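Local coordinates for polar amino acid ABC uptake transporter substrate binding protein (Streptococcus thermophilus LMG 18311, PDB 3HV1), which probably binds a polar amino acid outside the cell and delivers it to the membrane part of an ABC uptake transporter, at residues Asn107-Val112 and Ala204-Glu209; Ser97-Glu102 and Val218-Ile223; Thr16-Lys21 and Tyr58-Glu63. All blocks are in the same frame, centred on the assembly; numbering follows the deposited sequence.

Interaction 1 of 3, residues Asn107-Val112 and Ala204-Glu209; sequences NEQVLV and AGYEGE
Asn107 and Glu209 form an antiparallel, hydrogen-bonded beta pair where strand 105-114 meets the start of strand 209-215, within the two-lobed fold of family 3 solute-binding proteins. Asn107 N donates a hydrogen bond to Glu209 O at 2.9 Å, and Glu209 N returns a nearly straight bond (174°) to Asn107 O. The two side chains add a third link, running side by side in the same direction. Amide and carboxylate are nearly coplanar, 22° apart, and Asn107 ND2 reaches the anti lone pair of Glu209 OE2 at 2.9 Å. Asp182 accepts from the same ND2 and Val184 N donates to OD1, so both ends of the amide are held and its rotation is fixed.

Beyond this pair the loop 204-208 draws away from strand 105-114, and two waters bridge the backbones. One water accepts from Gln109 N at 2.8 Å and probably donates to Glu207 O; another accepts from Tyr206 N and probably donates to Gln109 O. Gln109 CB packs against Tyr206 CD2 at 3.9 Å, while its bent chain carries NE2 away to Asp182. Gln109 O also receives Ala204 N at 3.0 Å, the donor tilted 25° from the carbonyl plane.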
loop_
_atom_site.group_PDB
_atom_site.type_symbol
_atom_site.label_atom_id
_atom_site.label_comp_id
_atom_site.label_asym_id
_atom_site.label_seq_id
_atom_site.Cartn_x
_atom_site.Cartn_y
_atom_site.Cartn_z
ATOM N N ASN A 107 -5.598 9.538 -7.842
ATOM C CA ASN A 107 -6.559 10.312 -8.592
ATOM C C ASN A 107 -7.916 9.962 -8.015
ATOM O O ASN A 107 -8.190 8.805 -7.701
ATOM C CB ASN A 107 -6.523 9.977 -10.072
ATOM C CG ASN A 107 -7.548 10.760 -10.848
ATOM O OD1 ASN A 107 -7.735 11.959 -10.611
ATOM N ND2 ASN A 107 -8.229 10.096 -11.778
ATOM N N GLU A 108 -8.756 10.971 -7.857
ATOM C CA GLU A 108 -10.081 10.762 -7.301
ATOM C C GLU A 108 -10.935 11.961 -7.677
ATOM O O GLU A 108 -10.419 12.977 -8.131
ATOM C CB GLU A 108 -9.997 10.659 -5.775
ATOM C CG GLU A 108 -9.627 11.975 -5.095
ATOM C CD GLU A 108 -9.476 11.834 -3.597
ATOM O OE1 GLU A 108 -10.355 11.212 -2.964
ATOM O OE2 GLU A 108 -8.483 12.354 -3.048
ATOM N N GLN A 109 -12.242 11.831 -7.500
ATOM C CA GLN A 109 -13.141 12.929 -7.806
ATOM C C GLN A 109 -12.926 14.008 -6.757
ATOM O O GLN A 109 -12.807 13.702 -5.565
ATOM C CB GLN A 109 -14.600 12.463 -7.745
ATOM C CG GLN A 109 -14.946 11.432 -8.783
ATOM C CD GLN A 109 -14.600 11.903 -10.175
ATOM O OE1 GLN A 109 -15.015 12.979 -10.598
ATOM N NE2 GLN A 109 -13.836 11.101 -10.899
ATOM N N VAL A 110 -12.843 15.258 -7.204
ATOM C CA VAL A 110 -12.688 16.380 -6.288
ATOM C C VAL A 110 -13.835 17.341 -6.537
ATOM O O VAL A 110 -14.347 17.427 -7.656
ATOM C CB VAL A 110 -11.363 17.144 -6.505
ATOM C CG1 VAL A 110 -10.180 16.251 -6.117
ATOM C CG2 VAL A 110 -11.250 17.612 -7.952
ATOM N N LEU A 111 -14.263 18.026 -5.482
ATOM C CA LEU A 111 -15.325 19.013 -5.596
ATOM C C LEU A 111 -14.599 20.344 -5.733
ATOM O O LEU A 111 -13.759 20.687 -4.900
ATOM C CB LEU A 111 -16.197 19.035 -4.336
ATOM C CG LEU A 111 -17.153 20.229 -4.247
ATOM C CD1 LEU A 111 -18.256 20.096 -5.292
ATOM C CD2 LEU A 111 -17.743 20.316 -2.851
ATOM N N VAL A 112 -14.912 21.089 -6.782
ATOM C CA VAL A 112 -14.261 22.370 -7.005
ATOM C C VAL A 112 -15.245 23.514 -6.838
ATOM O O VAL A 112 -16.348 23.488 -7.382
ATOM C CB VAL A 112 -13.659 22.438 -8.422
ATOM C CG1 VAL A 112 -13.001 23.797 -8.659
ATOM C CG2 VAL A 112 -12.668 21.306 -8.603
ATOM N N ALA A 204 -13.695 14.636 -2.866
ATOM C CA ALA A 204 -15.141 14.506 -2.799
ATOM C C ALA A 204 -15.663 13.465 -1.817
ATOM O O ALA A 204 -16.690 13.675 -1.170
ATOM C CB ALA A 204 -15.686 14.224 -4.201
ATOM N N GLY A 205 -14.964 12.339 -1.715
ATOM C CA GLY A 205 -15.404 11.287 -0.818
ATOM C C GLY A 205 -15.656 9.982 -1.555
ATOM O O GLY A 205 -15.965 8.969 -0.937
ATOM N N TYR A 206 -15.529 10.005 -2.876
ATOM C CA TYR A 206 -15.737 8.810 -3.682
ATOM C C TYR A 206 -14.420 8.052 -3.795
ATOM O O TYR A 206 -13.349 8.661 -3.883
ATOM C CB TYR A 206 -16.227 9.186 -5.080
ATOM C CG TYR A 206 -17.495 10.005 -5.087
ATOM C CD1 TYR A 206 -18.737 9.417 -4.835
ATOM C CD2 TYR A 206 -17.455 11.368 -5.348
ATOM C CE1 TYR A 206 -19.915 10.176 -4.851
ATOM C CE2 TYR A 206 -18.618 12.136 -5.366
ATOM C CZ TYR A 206 -19.843 11.534 -5.118
ATOM O OH TYR A 206 -20.983 12.293 -5.157
ATOM N N GLU A 207 -14.501 6.727 -3.795
ATOM C CA GLU A 207 -13.311 5.891 -3.889
ATOM C C GLU A 207 -12.441 6.305 -5.067
ATOM O O GLU A 207 -12.932 6.542 -6.170
ATOM C CB GLU A 207 -13.709 4.416 -4.021
ATOM C CG GLU A 207 -12.542 3.478 -4.283
ATOM C CD GLU A 207 -12.940 2.015 -4.175
ATOM O OE1 GLU A 207 -14.132 1.707 -4.384
ATOM O OE2 GLU A 207 -12.058 1.178 -3.894
ATOM N N GLY A 208 -11.137 6.386 -4.829
ATOM C CA GLY A 208 -10.234 6.780 -5.890
ATOM C C GLY A 208 -9.431 5.635 -6.469
ATOM O O GLY A 208 -9.709 4.463 -6.214
ATOM N N GLU A 209 -8.432 5.992 -7.268
ATOM C CA GLU A 209 -7.552 5.019 -7.894
ATOM C C GLU A 209 -6.122 5.491 -7.669
ATOM O O GLU A 209 -5.879 6.691 -7.502
ATOM C CB GLU A 209 -7.853 4.932 -9.393
ATOM C CG GLU A 209 -7.498 6.179 -10.176
ATOM C CD GLU A 209 -8.082 6.179 -11.578
ATOM O OE1 GLU A 209 -8.112 5.108 -12.215
ATOM O OE2 GLU A 209 -8.499 7.256 -12.049
HETATM O O HOH W 1 -13.560 11.484 -4.264
HETATM O O HOH W 2 -13.094 9.252 -6.815
#

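Interaction 2 of 3, residues Ser97-Glu102 and Val218-Ile223; sequences SADFTE and VDKTLI
Ile223 makes the apolar centre of this contact, its two branches dividing over the backbone of Asp99-Thr101. Ile223 CG2 lies 3.6 Å from Phe100 O. Ile223 CD1 comes within 3.7 Å of Asp99 O and also meets Thr101 CG2 at 3.8 Å, where the two side chains cross at a slant. No hydrogen bond joins the segments, so the fit rests on these methyl contacts and on one polar edge. There Asp99 OD2 lies against the aliphatic end of Lys220, 3.2 Å from CE, but NZ is 4.5 Å from OD2, beyond a salt bridge. Bends at chi2 and chi4 of Lys220 bring CE to the carboxylate while NZ turns off. The salt bridge of Asp99 is made instead through OD1, to Lys217.

In the second shell, Thr101 is fixed by its hydroxyl: OG1, between the backbone N and carbonyl carbon (chi1 57°), donates to Glu102 O at 2.9 Å and is bonded to Val213 N, which leaves CG2 directed at Ile223. The backbones of Asp99 and Thr101 pair with Ala215 and Val213. The first turn of helix 220-236 thus packs on the short strand around Asp99 and Phe100, beside strand 209-215, with Leu222 facing Trp14 and Tyr17 of helix 14-20.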
loop_
_atom_site.group_PDB
_atom_site.type_symbol
_atom_site.label_atom_id
_atom_site.label_comp_id
_atom_site.label_asym_id
_atom_site.label_seq_id
_atom_site.Cartn_x
_atom_site.Cartn_y
_atom_site.Cartn_z
ATOM N N SER A 97 -0.966 -10.048 -15.907
ATOM C CA SER A 97 -0.015 -9.734 -16.969
ATOM C C SER A 97 1.213 -8.929 -16.540
ATOM O O SER A 97 2.194 -8.858 -17.280
ATOM C CB SER A 97 -0.725 -8.984 -18.100
ATOM O OG SER A 97 -1.708 -9.792 -18.724
ATOM N N ALA A 98 1.184 -8.324 -15.358
ATOM C CA ALA A 98 2.336 -7.530 -14.950
ATOM C C ALA A 98 2.519 -7.300 -13.460
ATOM O O ALA A 98 1.631 -7.568 -12.656
ATOM C CB ALA A 98 2.294 -6.179 -15.669
ATOM N N ASP A 99 3.702 -6.800 -13.114
ATOM C CA ASP A 99 4.057 -6.462 -11.743
ATOM C C ASP A 99 4.074 -4.938 -11.671
ATOM O O ASP A 99 4.474 -4.272 -12.624
ATOM C CB ASP A 99 5.427 -7.030 -11.382
ATOM C CG ASP A 99 5.346 -8.452 -10.848
ATOM O OD1 ASP A 99 4.219 -8.986 -10.744
ATOM O OD2 ASP A 99 6.410 -9.028 -10.523
ATOM N N PHE A 100 3.650 -4.393 -10.537
ATOM C CA PHE A 100 3.554 -2.947 -10.363
ATOM C C PHE A 100 4.519 -2.303 -9.393
ATOM O O PHE A 100 4.940 -2.916 -8.413
ATOM C CB PHE A 100 2.142 -2.588 -9.899
ATOM C CG PHE A 100 1.098 -2.734 -10.959
ATOM C CD1 PHE A 100 0.752 -1.649 -11.757
ATOM C CD2 PHE A 100 0.460 -3.953 -11.164
ATOM C CE1 PHE A 100 -0.214 -1.770 -12.739
ATOM C CE2 PHE A 100 -0.510 -4.087 -12.148
ATOM C CZ PHE A 100 -0.848 -2.995 -12.937
ATOM N N THR A 101 4.857 -1.046 -9.669
ATOM C CA THR A 101 5.706 -0.294 -8.764
ATOM C C THR A 101 4.705 0.153 -7.711
ATOM O O THR A 101 3.505 -0.116 -7.825
ATOM C CB THR A 101 6.243 1.010 -9.379
ATOM O OG1 THR A 101 5.130 1.821 -9.797
ATOM C CG2 THR A 101 7.166 0.733 -10.553
ATOM N N GLU A 102 5.211 0.831 -6.690
ATOM C CA GLU A 102 4.367 1.394 -5.649
ATOM C C GLU A 102 3.616 2.531 -6.345
ATOM O O GLU A 102 4.049 3.004 -7.396
ATOM C CB GLU A 102 5.237 1.966 -4.527
ATOM C CG GLU A 102 6.025 0.920 -3.774
ATOM C CD GLU A 102 5.135 -0.177 -3.236
ATOM O OE1 GLU A 102 4.084 0.160 -2.647
ATOM O OE2 GLU A 102 5.482 -1.372 -3.399
ATOM N N VAL A 218 8.869 -10.508 -14.736
ATOM C CA VAL A 218 10.266 -10.924 -14.615
ATOM C C VAL A 218 11.218 -9.766 -14.308
ATOM O O VAL A 218 12.299 -9.974 -13.763
ATOM C CB VAL A 218 10.759 -11.615 -15.909
ATOM C CG1 VAL A 218 10.048 -12.946 -16.090
ATOM C CG2 VAL A 218 10.506 -10.706 -17.120
ATOM N N ASP A 219 10.814 -8.548 -14.658
ATOM C CA ASP A 219 11.647 -7.367 -14.422
ATOM C C ASP A 219 11.575 -6.844 -12.989
ATOM O O ASP A 219 11.322 -5.659 -12.756
ATOM C CB ASP A 219 11.265 -6.243 -15.388
ATOM C CG ASP A 219 12.108 -6.243 -16.645
ATOM O OD1 ASP A 219 13.315 -6.533 -16.541
ATOM O OD2 ASP A 219 11.575 -5.928 -17.730
ATOM N N LYS A 220 11.826 -7.733 -12.035
ATOM C CA LYS A 220 11.796 -7.400 -10.619
ATOM C C LYS A 220 12.712 -6.241 -10.244
ATOM O O LYS A 220 12.343 -5.388 -9.434
ATOM C CB LYS A 220 12.189 -8.627 -9.797
ATOM C CG LYS A 220 11.291 -9.829 -10.017
ATOM C CD LYS A 220 9.847 -9.508 -9.669
ATOM C CE LYS A 220 8.990 -10.758 -9.705
ATOM N NZ LYS A 220 9.449 -11.750 -8.695
ATOM N N THR A 221 13.910 -6.218 -10.823
ATOM C CA THR A 221 14.881 -5.176 -10.518
ATOM C C THR A 221 14.449 -3.816 -11.032
ATOM O O THR A 221 14.637 -2.803 -10.361
ATOM C CB THR A 221 16.257 -5.506 -11.115
ATOM O OG1 THR A 221 16.635 -6.836 -10.733
ATOM C CG2 THR A 221 17.305 -4.527 -10.603
ATOM N N LEU A 222 13.880 -3.799 -12.231
ATOM C CA LEU A 222 13.418 -2.558 -12.833
ATOM C C LEU A 222 12.369 -1.909 -11.935
ATOM O O LEU A 222 12.392 -0.702 -11.718
ATOM C CB LEU A 222 12.820 -2.844 -14.206
ATOM C CG LEU A 222 12.083 -1.702 -14.888
ATOM C CD1 LEU A 222 13.029 -0.541 -15.195
ATOM C CD2 LEU A 222 11.457 -2.239 -16.159
ATOM N N ILE A 223 11.449 -2.717 -11.422
ATOM C CA ILE A 223 10.399 -2.208 -10.535
ATOM C C ILE A 223 11.015 -1.555 -9.290
ATOM O O ILE A 223 10.614 -0.464 -8.890
ATOM C CB ILE A 223 9.439 -3.347 -10.093
ATOM C CG1 ILE A 223 8.619 -3.837 -11.294
ATOM C CG2 ILE A 223 8.533 -2.872 -8.958
ATOM C CD1 ILE A 223 7.741 -2.763 -11.941
#

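Interaction 3 of 3, residues Thr16-Lys21 and Tyr58-Glu63; sequences TYTKEK and YGIDVE
Ile60 packs its CG1 branch against the last turn of helix 14-20, and this is the close, largely buried part of the contact. Ile60 CG1 lies 3.7 Å from Tyr17 O, and its CD1 reaches both Thr18 CG2 at 4.1 Å and Tyr17 CB at 4.2 Å. With chi2 at 168° the Ile60 chain is extended, which carries CD1 to the helix surface. The helix closes here in a Schellman motif, with Lys21 at positive phi as its C-prime residue; Lys22 N bonds back to Tyr17 O, the carbonyl that Ile60 covers. Gly59, also at positive phi, ends the helix before strand 61-66 in the same way, so two helix ends meet across the contact.

The outer side is looser and more polar. Lys21 lays CB 3.5 Å from Gly59 O, and its extended chain then carries the amine away from the segment 58-63. A single hydrogen bond joins the backbones: Asp61 N donates to Lys21 O at 3.0 Å. Although the N-H is fairly straight (161°), the donor sits 59° out of the carbonyl plane, off the lone pairs. Asp61 CB lies 3.6 Å from Lys21 O. This bond stands just before the parallel pairing of strands 22-27 and 61-66, where Asp61 and Glu63 bond to Ile23, while Ile60 also touches Ile23 and Phe55 of helix 46-56.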
loop_
_atom_site.group_PDB
_atom_site.type_symbol
_atom_site.label_atom_id
_atom_site.label_comp_id
_atom_site.label_asym_id
_atom_site.label_seq_id
_atom_site.Cartn_x
_atom_site.Cartn_y
_atom_site.Cartn_z
ATOM N N THR A 16 20.529 -5.014 -19.186
ATOM C CA THR A 16 20.442 -4.554 -20.561
ATOM C C THR A 16 20.036 -3.083 -20.623
ATOM O O THR A 16 20.651 -2.295 -21.340
ATOM C CB THR A 16 19.445 -5.420 -21.357
ATOM O OG1 THR A 16 19.972 -6.749 -21.476
ATOM C CG2 THR A 16 19.211 -4.852 -22.740
ATOM N N TYR A 17 19.017 -2.704 -19.859
ATOM C CA TYR A 17 18.568 -1.315 -19.857
ATOM C C TYR A 17 19.704 -0.358 -19.519
ATOM O O TYR A 17 19.881 0.654 -20.179
ATOM C CB TYR A 17 17.423 -1.113 -18.862
ATOM C CG TYR A 17 16.226 -2.002 -19.097
ATOM C CD1 TYR A 17 15.674 -2.148 -20.371
ATOM C CD2 TYR A 17 15.629 -2.682 -18.041
ATOM C CE1 TYR A 17 14.548 -2.959 -20.580
ATOM C CE2 TYR A 17 14.515 -3.488 -18.239
ATOM C CZ TYR A 17 13.980 -3.622 -19.506
ATOM O OH TYR A 17 12.869 -4.414 -19.683
ATOM N N THR A 18 20.466 -0.671 -18.479
ATOM C CA THR A 18 21.574 0.183 -18.081
ATOM C C THR A 18 22.680 0.135 -19.127
ATOM O O THR A 18 23.284 1.156 -19.448
ATOM C CB THR A 18 22.169 -0.260 -16.749
ATOM O OG1 THR A 18 22.494 -1.654 -16.821
ATOM C CG2 THR A 18 21.187 -0.020 -15.619
ATOM N N LYS A 19 22.943 -1.058 -19.651
ATOM C CA LYS A 19 23.982 -1.228 -20.659
ATOM C C LYS A 19 23.643 -0.484 -21.944
ATOM O O LYS A 19 24.454 0.294 -22.436
ATOM C CB LYS A 19 24.207 -2.717 -20.961
ATOM C CG LYS A 19 24.911 -3.000 -22.299
ATOM C CD LYS A 19 26.199 -2.197 -22.456
ATOM C CE LYS A 19 26.795 -2.362 -23.856
ATOM N NZ LYS A 19 27.963 -1.456 -24.094
ATOM N N GLU A 20 22.454 -0.729 -22.489
ATOM C CA GLU A 20 22.038 -0.067 -23.720
ATOM C C GLU A 20 21.622 1.367 -23.430
ATOM O O GLU A 20 21.399 2.155 -24.349
ATOM C CB GLU A 20 20.857 -0.794 -24.370
ATOM C CG GLU A 20 21.016 -2.294 -24.496
ATOM C CD GLU A 20 19.935 -2.917 -25.363
ATOM O OE1 GLU A 20 18.794 -2.405 -25.362
ATOM O OE2 GLU A 20 20.221 -3.928 -26.040
ATOM N N LYS A 21 21.506 1.691 -22.146
ATOM C CA LYS A 21 21.107 3.031 -21.719
ATOM C C LYS A 21 19.802 3.416 -22.399
ATOM O O LYS A 21 19.640 4.539 -22.864
ATOM C CB LYS A 21 22.190 4.046 -22.078
ATOM C CG LYS A 21 23.514 3.821 -21.365
ATOM C CD LYS A 21 24.530 4.879 -21.767
ATOM C CE LYS A 21 25.861 4.654 -21.074
ATOM N NZ LYS A 21 26.894 5.594 -21.586
ATOM N N TYR A 58 19.582 7.133 -13.671
ATOM C CA TYR A 58 20.354 5.954 -14.024
ATOM C C TYR A 58 21.066 6.064 -15.357
ATOM O O TYR A 58 21.693 5.103 -15.807
ATOM C CB TYR A 58 19.430 4.736 -14.031
ATOM C CG TYR A 58 18.746 4.490 -12.699
ATOM C CD1 TYR A 58 19.457 3.979 -11.612
ATOM C CD2 TYR A 58 17.387 4.766 -12.526
ATOM C CE1 TYR A 58 18.833 3.745 -10.380
ATOM C CE2 TYR A 58 16.753 4.537 -11.296
ATOM C CZ TYR A 58 17.485 4.022 -10.230
ATOM O OH TYR A 58 16.855 3.771 -9.030
ATOM N N GLY A 59 20.980 7.234 -15.980
ATOM C CA GLY A 59 21.624 7.425 -17.266
ATOM C C GLY A 59 20.956 6.587 -18.342
ATOM O O GLY A 59 21.613 6.076 -19.248
ATOM N N ILE A 60 19.641 6.431 -18.235
ATOM C CA ILE A 60 18.889 5.656 -19.212
ATOM C C ILE A 60 17.952 6.578 -19.969
ATOM O O ILE A 60 17.161 7.300 -19.360
ATOM C CB ILE A 60 18.058 4.547 -18.527
ATOM C CG1 ILE A 60 19.000 3.501 -17.917
ATOM C CG2 ILE A 60 17.099 3.913 -19.533
ATOM C CD1 ILE A 60 18.316 2.520 -16.991
ATOM N N ASP A 61 18.075 6.567 -21.295
ATOM C CA ASP A 61 17.227 7.377 -22.160
ATOM C C ASP A 61 15.910 6.632 -22.346
ATOM O O ASP A 61 15.885 5.398 -22.429
ATOM C CB ASP A 61 17.892 7.591 -23.523
ATOM C CG ASP A 61 19.088 8.524 -23.455
ATOM O OD1 ASP A 61 18.923 9.665 -22.982
ATOM O OD2 ASP A 61 20.192 8.118 -23.880
ATOM N N VAL A 62 14.819 7.387 -22.395
ATOM C CA VAL A 62 13.499 6.806 -22.553
ATOM C C VAL A 62 12.969 6.959 -23.975
ATOM O O VAL A 62 12.969 8.056 -24.547
ATOM C CB VAL A 62 12.488 7.457 -21.581
ATOM C CG1 VAL A 62 11.119 6.775 -21.705
ATOM C CG2 VAL A 62 13.009 7.351 -20.153
ATOM N N GLU A 63 12.547 5.837 -24.545
ATOM C CA GLU A 63 11.964 5.819 -25.881
ATOM C C GLU A 63 10.461 5.782 -25.650
ATOM O O GLU A 63 9.927 4.767 -25.214
ATOM C CB GLU A 63 12.398 4.560 -26.639
ATOM C CG GLU A 63 11.639 4.329 -27.931
ATOM C CD GLU A 63 12.119 5.207 -29.063
ATOM O OE1 GLU A 63 13.259 4.989 -29.533
ATOM O OE2 GLU A 63 11.362 6.113 -29.482
#

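Interaction 1 is the most buried of the three and the most polar, its backbone pairing supplemented by a side-chain bond and ordered water. Interaction 2 is partly buried and has no hydrogen bond between its segments, and interaction 3, the farthest from the chain's centre, has one. In both, an isoleucine provides the main apolar contact and the aliphatic part of a lysine side chain lies against the other segment on the more exposed side. All three reach the same mixed sheet, and strand 209-215 borders interaction 2 and begins in interaction 1. Centres of interactions 1 and 3 are 36 Å apart, on opposite sides of the chain's centre. Interactions 2 and 3 touch, through Asp219 OD2 and Tyr17 OH, a probable hydrogen bond of 2.8 Å.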